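PDB 2REM: disulfide oxidoreductase from Xylella fastidiosa, which probably acts as a DsbA-type thiol-disulfide oxidoreductase of the periplasm, exchanging disulfide bonds in other proteins through a thioredoxin-fold active site. Local coordinates for residues A[45-50]-A[58-63]; A[41-46]-A[174-179]; A[19-22]-A[27-30]; A[159-164]-A[180-185]; A[31-36]-A[76-81]. One frame throughout, in Å; residues are numbered along the deposited sequence.

Interaction 1. Residues A[45-50]-A[58-63]; sequences SKLQAW and VRFTLV
Leu47 and Phe60 both turn CG to the side opposite their own backbone nitrogen (chi1 169° for Phe60), and this sends the leucine branch and the phenyl ring out to meet each other between helix and strand. The far end of the ring does the touching: Phe60 CZ lies 3.5 Å from Leu47 CG and 3.6 Å from Leu47 CD2, while Phe60 CE1 reaches Leu47 CD1 at 3.8 Å. A branched leucine suits this place because its branch carbon and both methyls rest against the CZ-CE1 end of the ring. Trp50 comes from the next turn of the helix and completes a T-shaped pair, the edge of its six-membered ring turned to the face of Phe60, with the planes at 78° and Trp50 CZ3 4.1 Å from Phe60 CD1. These groups fill the layer between helix 38-52 and strand 58-64 in the beta-alpha-beta crossover of the thioredoxin fold, where the helix runs back over the sheet against the strand; the short segments make an angle of 153° with their axes 10.6 Å apart. Beyond Phe60, Trp50 CH2 also lies 4.4 Å from Val58 CG1, a beta-branched side chain well matched to a strand. The indole nitrogen is not wasted in this apolar layer, since Trp50 NE1 is hydrogen-bonded to Asp180 OD1 of helix 172-190. Gln48 sits at the margin: its bent chain brings the amide group to the edge of the Phe60 ring and close to the methyl end of Leu62.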
# COMPACT_ATOMS: atom_id res chain seq x y z
N SER A 45 7.26 9.42 1.65
CA SER A 45 7.12 10.87 1.51
C SER A 45 7.05 11.27 0.05
O SER A 45 6.22 12.11 -0.30
CB SER A 45 8.24 11.61 2.23
OG SER A 45 9.44 11.46 1.50
N LYS A 46 7.91 10.68 -0.79
CA LYS A 46 7.90 10.96 -2.23
C LYS A 46 6.56 10.49 -2.83
O LYS A 46 5.97 11.18 -3.66
CB LYS A 46 9.09 10.30 -2.98
CG LYS A 46 10.35 11.15 -3.08
CD LYS A 46 11.47 10.47 -3.91
CE LYS A 46 12.76 11.30 -3.95
NZ LYS A 46 13.58 11.17 -2.70
N LEU A 47 6.10 9.33 -2.37
CA LEU A 47 4.87 8.75 -2.88
C LEU A 47 3.66 9.57 -2.46
O LEU A 47 2.75 9.80 -3.26
CB LEU A 47 4.72 7.31 -2.37
CG LEU A 47 3.44 6.59 -2.82
CD1 LEU A 47 3.29 6.47 -4.34
CD2 LEU A 47 3.44 5.23 -2.21
N GLN A 48 3.64 10.03 -1.22
CA GLN A 48 2.50 10.81 -0.76
C GLN A 48 2.44 12.12 -1.49
O GLN A 48 1.36 12.56 -1.88
CB GLN A 48 2.49 10.99 0.77
CG GLN A 48 2.35 9.65 1.56
CD GLN A 48 1.00 8.91 1.42
OE1 GLN A 48 0.95 7.69 1.58
NE2 GLN A 48 -0.08 9.64 1.14
N ALA A 49 3.60 12.73 -1.73
CA ALA A 49 3.64 13.98 -2.47
C ALA A 49 3.09 13.78 -3.88
O ALA A 49 2.29 14.60 -4.38
CB ALA A 49 5.06 14.54 -2.52
N TRP A 50 3.54 12.70 -4.51
CA TRP A 50 3.06 12.31 -5.83
C TRP A 50 1.54 12.12 -5.80
O TRP A 50 0.83 12.63 -6.64
CB TRP A 50 3.77 11.02 -6.27
CG TRP A 50 3.27 10.49 -7.58
CD1 TRP A 50 3.78 10.73 -8.82
CD2 TRP A 50 2.16 9.62 -7.76
NE1 TRP A 50 3.05 10.05 -9.77
CE2 TRP A 50 2.05 9.37 -9.14
CE3 TRP A 50 1.23 9.03 -6.88
CZ2 TRP A 50 1.04 8.56 -9.67
CZ3 TRP A 50 0.24 8.23 -7.41
CH2 TRP A 50 0.15 8.01 -8.79
N VAL A 58 -7.47 10.03 -10.63
CA VAL A 58 -6.58 9.05 -9.96
C VAL A 58 -7.12 8.66 -8.58
O VAL A 58 -7.39 9.52 -7.73
CB VAL A 58 -5.09 9.51 -9.88
CG1 VAL A 58 -4.22 8.47 -9.12
CG2 VAL A 58 -4.51 9.72 -11.26
N ARG A 59 -7.32 7.36 -8.37
CA ARG A 59 -7.59 6.83 -7.05
C ARG A 59 -6.32 6.16 -6.55
O ARG A 59 -5.94 5.10 -7.02
CB ARG A 59 -8.77 5.86 -7.05
CG ARG A 59 -9.14 5.34 -5.66
CD ARG A 59 -10.39 4.47 -5.70
NE ARG A 59 -10.11 3.21 -6.39
CZ ARG A 59 -10.85 2.70 -7.36
NH1 ARG A 59 -11.96 3.31 -7.77
NH2 ARG A 59 -10.49 1.53 -7.90
N PHE A 60 -5.66 6.80 -5.60
CA PHE A 60 -4.42 6.27 -5.05
C PHE A 60 -4.73 5.50 -3.78
O PHE A 60 -5.32 6.04 -2.84
CB PHE A 60 -3.43 7.41 -4.81
CG PHE A 60 -2.24 7.00 -4.01
CD1 PHE A 60 -1.45 5.95 -4.41
CD2 PHE A 60 -1.91 7.70 -2.85
CE1 PHE A 60 -0.35 5.56 -3.65
CE2 PHE A 60 -0.80 7.32 -2.08
CZ PHE A 60 -0.03 6.25 -2.49
N THR A 61 -4.33 4.24 -3.76
CA THR A 61 -4.75 3.34 -2.70
C THR A 61 -3.55 2.61 -2.17
O THR A 61 -2.72 2.13 -2.94
CB THR A 61 -5.79 2.34 -3.23
OG1 THR A 61 -6.91 3.09 -3.69
CG2 THR A 61 -6.22 1.35 -2.15
N LEU A 62 -3.43 2.54 -0.85
CA LEU A 62 -2.43 1.70 -0.22
C LEU A 62 -2.99 0.33 -0.00
O LEU A 62 -4.13 0.18 0.48
CB LEU A 62 -2.00 2.29 1.14
CG LEU A 62 -1.39 3.68 1.09
CD1 LEU A 62 -0.98 4.06 2.49
CD2 LEU A 62 -0.19 3.75 0.14
N VAL A 63 -2.19 -0.68 -0.33
CA VAL A 63 -2.56 -2.06 -0.06
C VAL A 63 -1.38 -2.68 0.67
O VAL A 63 -0.26 -2.77 0.14
CB VAL A 63 -2.93 -2.87 -1.35
CG1 VAL A 63 -3.16 -4.38 -1.05
CG2 VAL A 63 -4.16 -2.27 -2.03

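Interaction 2. Residues A[41-46]-A[174-179]; sequences AHFDSK and DTLRIT
Phe43 is the first residue of 41-46 to reach across, its ring extended straight at helix 174-179 because CG stands opposite the backbone nitrogen (chi1 -174°). The outer end of the ring is met by Leu176, which comes from the opposing helix in the opposite direction: Phe43 CZ is 3.7 Å from Leu176 CD2, a methyl at the ring's edge, and Phe43 CE1 is 3.9 Å from Leu176 CG. Thr175 adds its methyl, CG2 lying 4.2 Å from Phe43 CZ, and gives its hydroxyl to Asp171 O, so a small residue with one apolar and one polar branch fits here. The two helices, 38-52 and 172-190, lie on the same side of the thioredoxin sheet; the axes of segments 41-46 and 174-179 cross at -49°, 12.0 Å apart, a separation spanned here by a large ring and a leucine. Phe43 also stacks on Phe172 and touches Pro157, which by its sequence context is probably the cis-proline of the thioredoxin fold. One turn on, Lys46 takes part through its carbonyl oxygen, O 3.8 Å from Leu176 CD1, while the side chain leads its ammonium group away from the contact.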
# COMPACT_ATOMS: atom_id res chain seq x y z
N ALA A 41 9.28 2.70 3.75
CA ALA A 41 9.45 3.82 4.67
C ALA A 41 10.09 5.00 3.95
O ALA A 41 9.67 6.14 4.13
CB ALA A 41 10.31 3.41 5.87
N HIS A 42 11.09 4.70 3.13
CA HIS A 42 11.88 5.73 2.47
C HIS A 42 11.09 6.36 1.33
O HIS A 42 11.25 7.54 1.03
CB HIS A 42 13.19 5.15 1.94
CG HIS A 42 14.14 4.71 3.02
ND1 HIS A 42 15.20 3.87 2.77
CD2 HIS A 42 14.19 5.00 4.34
CE1 HIS A 42 15.87 3.67 3.89
NE2 HIS A 42 15.27 4.34 4.86
N PHE A 43 10.24 5.57 0.71
CA PHE A 43 9.49 6.00 -0.44
C PHE A 43 8.30 6.83 -0.06
O PHE A 43 7.82 7.63 -0.85
CB PHE A 43 9.01 4.75 -1.17
CG PHE A 43 8.33 5.00 -2.49
CD1 PHE A 43 8.76 6.00 -3.36
CD2 PHE A 43 7.30 4.17 -2.89
CE1 PHE A 43 8.14 6.18 -4.62
CE2 PHE A 43 6.69 4.33 -4.12
CZ PHE A 43 7.11 5.34 -4.98
N ASP A 44 7.79 6.64 1.16
CA ASP A 44 6.46 7.12 1.44
C ASP A 44 6.30 8.62 1.22
O ASP A 44 5.31 9.05 0.63
CB ASP A 44 5.97 6.72 2.82
CG ASP A 44 4.53 7.12 3.03
OD1 ASP A 44 3.61 6.55 2.36
OD2 ASP A 44 4.34 8.04 3.83
N SER A 45 7.26 9.42 1.65
CA SER A 45 7.12 10.87 1.51
C SER A 45 7.05 11.27 0.05
O SER A 45 6.22 12.11 -0.30
CB SER A 45 8.24 11.61 2.23
OG SER A 45 9.44 11.46 1.50
N LYS A 46 7.91 10.68 -0.79
CA LYS A 46 7.90 10.96 -2.23
C LYS A 46 6.56 10.49 -2.83
O LYS A 46 5.97 11.18 -3.66
CB LYS A 46 9.09 10.30 -2.98
CG LYS A 46 10.35 11.15 -3.08
CD LYS A 46 11.47 10.47 -3.91
CE LYS A 46 12.76 11.30 -3.95
NZ LYS A 46 13.58 11.17 -2.70
N ASP A 174 12.17 6.87 -10.80
CA ASP A 174 11.87 6.07 -11.99
C ASP A 174 10.51 5.41 -11.80
O ASP A 174 9.67 5.35 -12.71
CB ASP A 174 12.97 5.03 -12.19
CG ASP A 174 12.81 4.23 -13.46
OD1 ASP A 174 13.02 2.99 -13.40
OD2 ASP A 174 12.49 4.83 -14.54
N THR A 175 10.29 4.87 -10.62
CA THR A 175 9.02 4.22 -10.32
C THR A 175 7.85 5.17 -10.55
O THR A 175 6.85 4.78 -11.17
CB THR A 175 9.02 3.67 -8.89
OG1 THR A 175 9.91 2.56 -8.87
CG2 THR A 175 7.64 3.16 -8.50
N LEU A 176 8.00 6.41 -10.09
CA LEU A 176 6.94 7.42 -10.22
C LEU A 176 6.79 7.90 -11.66
O LEU A 176 5.67 8.14 -12.11
CB LEU A 176 7.16 8.57 -9.25
CG LEU A 176 6.89 8.19 -7.77
CD1 LEU A 176 6.99 9.41 -6.85
CD2 LEU A 176 5.55 7.48 -7.57
N ARG A 177 7.91 8.01 -12.37
CA ARG A 177 7.90 8.39 -13.78
C ARG A 177 7.19 7.33 -14.61
O ARG A 177 6.42 7.65 -15.50
CB ARG A 177 9.31 8.58 -14.32
CG ARG A 177 10.02 9.86 -13.85
CD ARG A 177 11.37 9.99 -14.55
NE ARG A 177 12.46 10.19 -13.59
CZ ARG A 177 13.42 9.30 -13.33
NH1 ARG A 177 13.45 8.14 -13.99
NH2 ARG A 177 14.37 9.57 -12.44
N ILE A 178 7.44 6.06 -14.30
CA ILE A 178 6.81 4.98 -15.06
C ILE A 178 5.32 4.97 -14.73
O ILE A 178 4.48 4.74 -15.60
CB ILE A 178 7.45 3.60 -14.72
CG1 ILE A 178 8.92 3.54 -15.15
CG2 ILE A 178 6.62 2.41 -15.29
CD1 ILE A 178 9.69 2.48 -14.36
N THR A 179 5.01 5.22 -13.46
CA THR A 179 3.62 5.28 -13.02
C THR A 179 2.91 6.40 -13.78
O THR A 179 1.80 6.20 -14.28
CB THR A 179 3.52 5.53 -11.51
OG1 THR A 179 4.21 4.49 -10.83
CG2 THR A 179 2.06 5.54 -11.06

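Interaction 3. Residues A[19-22]-A[27-30]; sequences PFAP and IEVV
The carboxylate of Glu28 is the flat group on which Phe20 and Ala21 meet the strand: each oxygen takes one backbone N-H through its syn lone pair, the one on the side of the other oxygen. Phe20 N gives to Glu28 OE1 at 2.7 Å (N-H...O 150°), and Ala21 N to Glu28 OE2 at 2.9 Å (157°). Carbon atoms come in from opposite sides of the carboxylate plane, Pro19 CB at 3.4 Å from OE1 and Phe20 CB at 3.4 Å from OE2. The helical backbone angles of Phe20 turn two successive N-H groups the same way, and an acid with a forked, negatively charged end is the natural receiver for such a pair. Glu28 brings it there on a stretched chain, with CG opposite the backbone nitrogen (chi1 179°). The strand, 27-33, is an inner strand of the thioredoxin sheet, between 158-161 and 58-64, and the contact ties to it the irregular connection that leads in from strand 11-13. Arg59, from the neighbouring strand 58-64, forms a salt bridge with Glu28 OE2 and bonds to Pro22 O, so one arginine serves both sides of the contact; its charge would probably favour the ionised carboxylate. Further along, Phe20 CB packs 3.9 Å from Val30 CG2, an apolar touch beside the polar one. The phenyl ring of Phe20 turns away from the strand and meets Tyr147 of helix 135-151 edge-to-face.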
# COMPACT_ATOMS: atom_id res chain seq x y z
N PRO A 19 -8.49 -4.42 -11.03
CA PRO A 19 -8.08 -3.41 -10.05
C PRO A 19 -8.48 -3.88 -8.67
O PRO A 19 -9.37 -4.75 -8.53
CB PRO A 19 -8.92 -2.19 -10.44
CG PRO A 19 -10.10 -2.76 -11.19
CD PRO A 19 -9.52 -3.91 -11.95
N PHE A 20 -7.82 -3.31 -7.68
CA PHE A 20 -8.14 -3.61 -6.29
C PHE A 20 -9.62 -3.34 -5.93
O PHE A 20 -10.25 -4.10 -5.17
CB PHE A 20 -7.24 -2.80 -5.39
CG PHE A 20 -7.38 -3.18 -3.95
CD1 PHE A 20 -7.89 -2.27 -3.04
CD2 PHE A 20 -7.02 -4.45 -3.52
CE1 PHE A 20 -8.02 -2.60 -1.72
CE2 PHE A 20 -7.14 -4.80 -2.19
CZ PHE A 20 -7.65 -3.87 -1.29
N ALA A 21 -10.15 -2.26 -6.47
CA ALA A 21 -11.58 -1.94 -6.38
C ALA A 21 -12.08 -1.53 -7.77
O ALA A 21 -11.26 -1.08 -8.59
CB ALA A 21 -11.77 -0.83 -5.41
N PRO A 22 -13.40 -1.68 -8.06
CA PRO A 22 -13.88 -1.23 -9.38
C PRO A 22 -13.42 0.20 -9.70
O PRO A 22 -13.37 1.05 -8.81
CB PRO A 22 -15.39 -1.32 -9.26
CG PRO A 22 -15.62 -2.42 -8.26
CD PRO A 22 -14.49 -2.26 -7.25
N ILE A 27 -8.59 6.02 -12.51
CA ILE A 27 -7.36 5.29 -12.72
C ILE A 27 -6.83 4.92 -11.35
O ILE A 27 -6.48 5.79 -10.54
CB ILE A 27 -6.31 6.10 -13.49
CG1 ILE A 27 -6.88 6.58 -14.84
CG2 ILE A 27 -5.03 5.25 -13.66
CD1 ILE A 27 -6.12 7.73 -15.47
N GLU A 28 -6.81 3.63 -11.07
CA GLU A 28 -6.38 3.18 -9.77
C GLU A 28 -4.88 3.02 -9.78
O GLU A 28 -4.31 2.41 -10.69
CB GLU A 28 -7.04 1.85 -9.42
CG GLU A 28 -6.61 1.32 -8.08
CD GLU A 28 -7.17 -0.04 -7.84
OE1 GLU A 28 -6.54 -1.03 -8.28
OE2 GLU A 28 -8.26 -0.12 -7.21
N VAL A 29 -4.25 3.62 -8.79
CA VAL A 29 -2.84 3.42 -8.55
C VAL A 29 -2.73 2.88 -7.15
O VAL A 29 -3.00 3.57 -6.18
CB VAL A 29 -2.05 4.74 -8.68
CG1 VAL A 29 -0.57 4.48 -8.44
CG2 VAL A 29 -2.25 5.31 -10.11
N VAL A 30 -2.31 1.62 -7.07
CA VAL A 30 -2.07 0.98 -5.80
C VAL A 30 -0.58 0.95 -5.52
O VAL A 30 0.24 0.69 -6.41
CB VAL A 30 -2.68 -0.46 -5.76
CG1 VAL A 30 -2.09 -1.30 -4.57
CG2 VAL A 30 -4.19 -0.38 -5.69

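Interaction 4. Residues A[159-164]-A[180-185]; sequences IVVNGR and DYLVSR
Val161 ends a strand and packs against Leu182 and Val183 of helix 172-190, within the beta-beta-alpha half that closes a thioredoxin fold. Its CB is where the side chain forks toward the helix, and the two methyls then part company. CG1, opposite the backbone nitrogen (chi1 -176°), heads for Val183 and lies 4.4 Å from that residue's CG2, a loose touch. CG2 reaches the other partner: it is 3.9 Å from Leu182 CB and also 3.9 Å from Leu182 CD1, so the methyl nestles against both the root and the tip of the leucine, the two side chains lying at a slant to each other. Beta-branched valine suits both its extended backbone and this place, for it offers a blunt, two-pronged surface to the helix without needing a long chain, whereas Leu182 is long enough to go on to Tyr165 and Val167 of the neighbouring strand. Ile27 of the next strand touches Val161 on its CG1 side. Beyond Val161 the chain reverses in a type I' beta-turn, with positive phi at Asn162 (55°) and Gly163 (68°), a pairing in which asparagine and glycine are at ease. Asn162 extends the link to the helix through ND2, which bonds to Glu186 OE2, while its OD1 accepts Glu28 N. The turn is closed by Arg164 N, which donates to Val161 O at 2.9 Å.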
# COMPACT_ATOMS: atom_id res chain seq x y z
N ILE A 159 4.14 -0.54 -7.24
CA ILE A 159 3.06 0.25 -7.79
C ILE A 159 2.33 -0.56 -8.87
O ILE A 159 2.98 -1.18 -9.74
CB ILE A 159 3.56 1.57 -8.38
CG1 ILE A 159 4.28 2.42 -7.31
CG2 ILE A 159 2.38 2.32 -9.06
CD1 ILE A 159 3.38 2.82 -6.12
N VAL A 160 1.00 -0.58 -8.78
CA VAL A 160 0.15 -1.28 -9.72
C VAL A 160 -0.91 -0.31 -10.25
O VAL A 160 -1.66 0.30 -9.47
CB VAL A 160 -0.57 -2.49 -9.10
CG1 VAL A 160 -1.32 -3.31 -10.18
CG2 VAL A 160 0.40 -3.38 -8.30
N VAL A 161 -0.96 -0.17 -11.57
CA VAL A 161 -1.95 0.70 -12.21
C VAL A 161 -3.10 -0.12 -12.75
O VAL A 161 -2.89 -1.03 -13.56
CB VAL A 161 -1.33 1.56 -13.33
CG1 VAL A 161 -2.36 2.53 -13.92
CG2 VAL A 161 -0.12 2.37 -12.78
N ASN A 162 -4.30 0.21 -12.28
CA ASN A 162 -5.54 -0.43 -12.74
C ASN A 162 -5.54 -1.95 -12.61
O ASN A 162 -6.27 -2.64 -13.33
CB ASN A 162 -5.87 0.01 -14.17
CG ASN A 162 -6.53 1.37 -14.22
OD1 ASN A 162 -6.88 1.93 -13.18
ND2 ASN A 162 -6.71 1.90 -15.42
N GLY A 163 -4.72 -2.45 -11.69
CA GLY A 163 -4.60 -3.90 -11.47
C GLY A 163 -3.96 -4.62 -12.65
O GLY A 163 -3.94 -5.85 -12.71
N ARG A 164 -3.46 -3.85 -13.60
CA ARG A 164 -3.05 -4.40 -14.88
C ARG A 164 -1.56 -4.21 -15.12
O ARG A 164 -0.94 -5.04 -15.77
CB ARG A 164 -3.85 -3.74 -16.00
CG ARG A 164 -3.63 -4.32 -17.34
CD ARG A 164 -4.73 -3.83 -18.26
NE ARG A 164 -4.53 -4.31 -19.61
CZ ARG A 164 -5.13 -3.78 -20.67
NH1 ARG A 164 -5.95 -2.75 -20.51
NH2 ARG A 164 -4.90 -4.28 -21.87
N ASP A 180 3.54 7.57 -13.86
CA ASP A 180 3.00 8.71 -14.62
C ASP A 180 2.68 8.32 -16.05
O ASP A 180 1.60 8.61 -16.56
CB ASP A 180 3.98 9.89 -14.63
CG ASP A 180 4.05 10.60 -13.32
OD1 ASP A 180 3.14 10.43 -12.49
OD2 ASP A 180 5.02 11.35 -13.13
N TYR A 181 3.65 7.68 -16.70
CA TYR A 181 3.45 7.21 -18.07
C TYR A 181 2.22 6.29 -18.18
O TYR A 181 1.40 6.46 -19.09
CB TYR A 181 4.71 6.49 -18.61
CG TYR A 181 4.44 5.61 -19.80
CD1 TYR A 181 4.15 4.26 -19.65
CD2 TYR A 181 4.40 6.16 -21.09
CE1 TYR A 181 3.88 3.46 -20.75
CE2 TYR A 181 4.12 5.37 -22.19
CZ TYR A 181 3.86 4.01 -22.00
OH TYR A 181 3.58 3.21 -23.08
N LEU A 182 2.13 5.31 -17.27
CA LEU A 182 1.03 4.33 -17.29
C LEU A 182 -0.30 4.99 -16.97
O LEU A 182 -1.32 4.64 -17.57
CB LEU A 182 1.27 3.19 -16.29
CG LEU A 182 2.46 2.27 -16.54
CD1 LEU A 182 2.66 1.40 -15.30
CD2 LEU A 182 2.20 1.42 -17.79
N VAL A 183 -0.29 5.91 -16.00
CA VAL A 183 -1.51 6.65 -15.67
C VAL A 183 -1.96 7.50 -16.85
O VAL A 183 -3.13 7.50 -17.22
CB VAL A 183 -1.34 7.53 -14.42
CG1 VAL A 183 -2.49 8.56 -14.35
CG2 VAL A 183 -1.28 6.67 -13.13
N SER A 184 -1.04 8.21 -17.49
CA SER A 184 -1.40 9.01 -18.67
C SER A 184 -1.90 8.15 -19.81
O SER A 184 -2.81 8.56 -20.56
CB SER A 184 -0.20 9.82 -19.13
OG SER A 184 0.06 10.80 -18.15
N ARG A 185 -1.30 6.98 -19.95
CA ARG A 185 -1.68 6.07 -21.02
C ARG A 185 -3.09 5.52 -20.79
O ARG A 185 -3.87 5.43 -21.72
CB ARG A 185 -0.66 4.95 -21.17
CG ARG A 185 -0.86 4.15 -22.45
CD ARG A 185 0.13 3.06 -22.60
NE ARG A 185 0.08 2.10 -21.51
CZ ARG A 185 0.75 0.95 -21.54
NH1 ARG A 185 1.47 0.64 -22.61
NH2 ARG A 185 0.68 0.10 -20.51

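Interaction 5. Residues A[31-36]-A[76-81]; sequences EIFGYT and RAYLAA
Where strand 27-33 runs out toward the CxxC pair Cys37 and Cys40, predicted to be redox-active and not disulfide-bonded here, Phe33 at the strand's end and Tyr35 in the loop that follows lean on helix 71-83, part of the helical domain inserted into the thioredoxin fold in DsbA proteins. Phe33 and Tyr78 form a T-shaped pair: the edge of Phe33 points at one face of Tyr78, with centroids 5.0 Å apart and planes at 81°. Phe33 CZ is the leading atom, 3.6 Å from both CG and CD1 of Tyr78. The phenyl group is placed there by a first torsion that sets CG between the backbone nitrogen and the carbonyl carbon (chi1 78°). Tyr35 arrives at about a right angle to Tyr78; Tyr35 OH lies at the edge of the Tyr78 ring, 3.4 Å from Tyr78 CD1, while Tyr35 CE2 packs 3.6 Å from Tyr78 CB. Within 31-36, Phe33 CE1 sits over the centre of the Tyr35 ring. His91 and Phe95 of helix 87-101 add further rings. With C-H edges turned to pi faces and a hydroxyl oxygen beside an aromatic C-H, the rings attract one another by weak electrostatic and dispersion forces.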
# COMPACT_ATOMS: atom_id res chain seq x y z
N GLU A 31 -0.22 1.26 -4.27
CA GLU A 31 1.09 0.89 -3.74
C GLU A 31 0.92 -0.27 -2.77
O GLU A 31 0.24 -0.12 -1.74
CB GLU A 31 1.75 2.02 -2.96
CG GLU A 31 3.20 1.66 -2.56
CD GLU A 31 3.69 2.34 -1.27
OE1 GLU A 31 2.86 2.79 -0.46
OE2 GLU A 31 4.92 2.40 -1.08
N ILE A 32 1.51 -1.40 -3.11
CA ILE A 32 1.65 -2.52 -2.19
C ILE A 32 2.88 -2.18 -1.37
O ILE A 32 3.97 -1.95 -1.91
CB ILE A 32 1.81 -3.87 -2.92
CG1 ILE A 32 0.63 -4.10 -3.88
CG2 ILE A 32 2.01 -5.03 -1.90
CD1 ILE A 32 0.73 -5.39 -4.71
N PHE A 33 2.68 -2.07 -0.05
CA PHE A 33 3.74 -1.65 0.84
C PHE A 33 3.69 -2.56 2.07
O PHE A 33 2.67 -3.23 2.34
CB PHE A 33 3.50 -0.20 1.31
CG PHE A 33 2.46 -0.11 2.40
CD1 PHE A 33 2.84 -0.06 3.75
CD2 PHE A 33 1.11 -0.16 2.08
CE1 PHE A 33 1.88 -0.06 4.74
CE2 PHE A 33 0.16 -0.14 3.08
CZ PHE A 33 0.54 -0.09 4.39
N GLY A 34 4.77 -2.58 2.81
CA GLY A 34 4.76 -3.11 4.17
C GLY A 34 5.42 -2.09 5.09
O GLY A 34 6.43 -1.47 4.74
N TYR A 35 4.86 -1.92 6.29
CA TYR A 35 5.48 -1.12 7.33
C TYR A 35 6.88 -1.61 7.70
O TYR A 35 7.75 -0.82 8.08
CB TYR A 35 4.58 -1.10 8.57
CG TYR A 35 3.42 -0.11 8.49
CD1 TYR A 35 3.64 1.22 8.13
CD2 TYR A 35 2.13 -0.50 8.82
CE1 TYR A 35 2.61 2.12 8.06
CE2 TYR A 35 1.08 0.41 8.78
CZ TYR A 35 1.34 1.71 8.39
OH TYR A 35 0.34 2.63 8.34
N THR A 36 7.10 -2.92 7.56
CA THR A 36 8.39 -3.52 7.91
C THR A 36 9.45 -3.28 6.86
O THR A 36 10.63 -3.59 7.08
CB THR A 36 8.30 -5.07 8.14
OG1 THR A 36 7.82 -5.72 6.96
CG2 THR A 36 7.40 -5.40 9.31
N ARG A 76 -2.16 -6.24 8.97
CA ARG A 76 -3.35 -6.17 9.78
C ARG A 76 -3.41 -4.86 10.58
O ARG A 76 -4.48 -4.27 10.73
CB ARG A 76 -3.44 -7.43 10.65
CG ARG A 76 -4.83 -7.86 10.97
CD ARG A 76 -4.80 -9.20 11.72
NE ARG A 76 -4.53 -10.33 10.84
CZ ARG A 76 -5.43 -10.95 10.07
NH1 ARG A 76 -5.02 -11.99 9.35
NH2 ARG A 76 -6.72 -10.55 10.03
N ALA A 77 -2.25 -4.42 11.09
CA ALA A 77 -2.13 -3.13 11.76
C ALA A 77 -2.63 -2.01 10.84
O ALA A 77 -3.46 -1.21 11.23
CB ALA A 77 -0.70 -2.85 12.15
N TYR A 78 -2.09 -1.95 9.63
CA TYR A 78 -2.53 -0.94 8.68
C TYR A 78 -4.04 -0.97 8.48
O TYR A 78 -4.69 0.06 8.54
CB TYR A 78 -1.84 -1.11 7.31
CG TYR A 78 -2.44 -0.13 6.33
CD1 TYR A 78 -2.09 1.22 6.39
CD2 TYR A 78 -3.39 -0.56 5.38
CE1 TYR A 78 -2.68 2.15 5.52
CE2 TYR A 78 -3.98 0.35 4.50
CZ TYR A 78 -3.62 1.70 4.58
OH TYR A 78 -4.18 2.59 3.72
N LEU A 79 -4.57 -2.15 8.20
CA LEU A 79 -6.00 -2.28 7.93
C LEU A 79 -6.84 -1.87 9.13
O LEU A 79 -7.82 -1.19 8.95
CB LEU A 79 -6.36 -3.70 7.47
CG LEU A 79 -5.63 -4.05 6.15
CD1 LEU A 79 -5.73 -5.53 5.91
CD2 LEU A 79 -6.17 -3.28 4.96
N ALA A 80 -6.47 -2.32 10.33
CA ALA A 80 -7.20 -1.91 11.54
C ALA A 80 -7.14 -0.38 11.68
O ALA A 80 -8.14 0.26 11.94
CB ALA A 80 -6.61 -2.59 12.78
N ALA A 81 -5.95 0.19 11.47
CA ALA A 81 -5.79 1.65 11.54
C ALA A 81 -6.71 2.33 10.55
O ALA A 81 -7.33 3.34 10.85
CB ALA A 81 -4.36 2.03 11.24

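The five contacts are laid around one thioredoxin sheet. Interactions 1 and 2 begin on helix 38-52, share Ser45 and Lys46, and have centres about 9 Å apart; interactions 2 and 4 both use helix 172-190, further down the same helix for the latter. Strand 27-33 runs through interactions 3 and 5, whose segments adjoin at residues 30 and 31, and pairs with strands 58-64 and 158-161 of interactions 1 and 4. Along the chain, interaction 3 closes first, and interaction 1 is nested inside the loop closed by interaction 5. The widest separation, about 21 Å between centres, divides interaction 4 from interaction 5, which reaches the helical insertion, so the contacts join sheet, flanking helices and inserted domain.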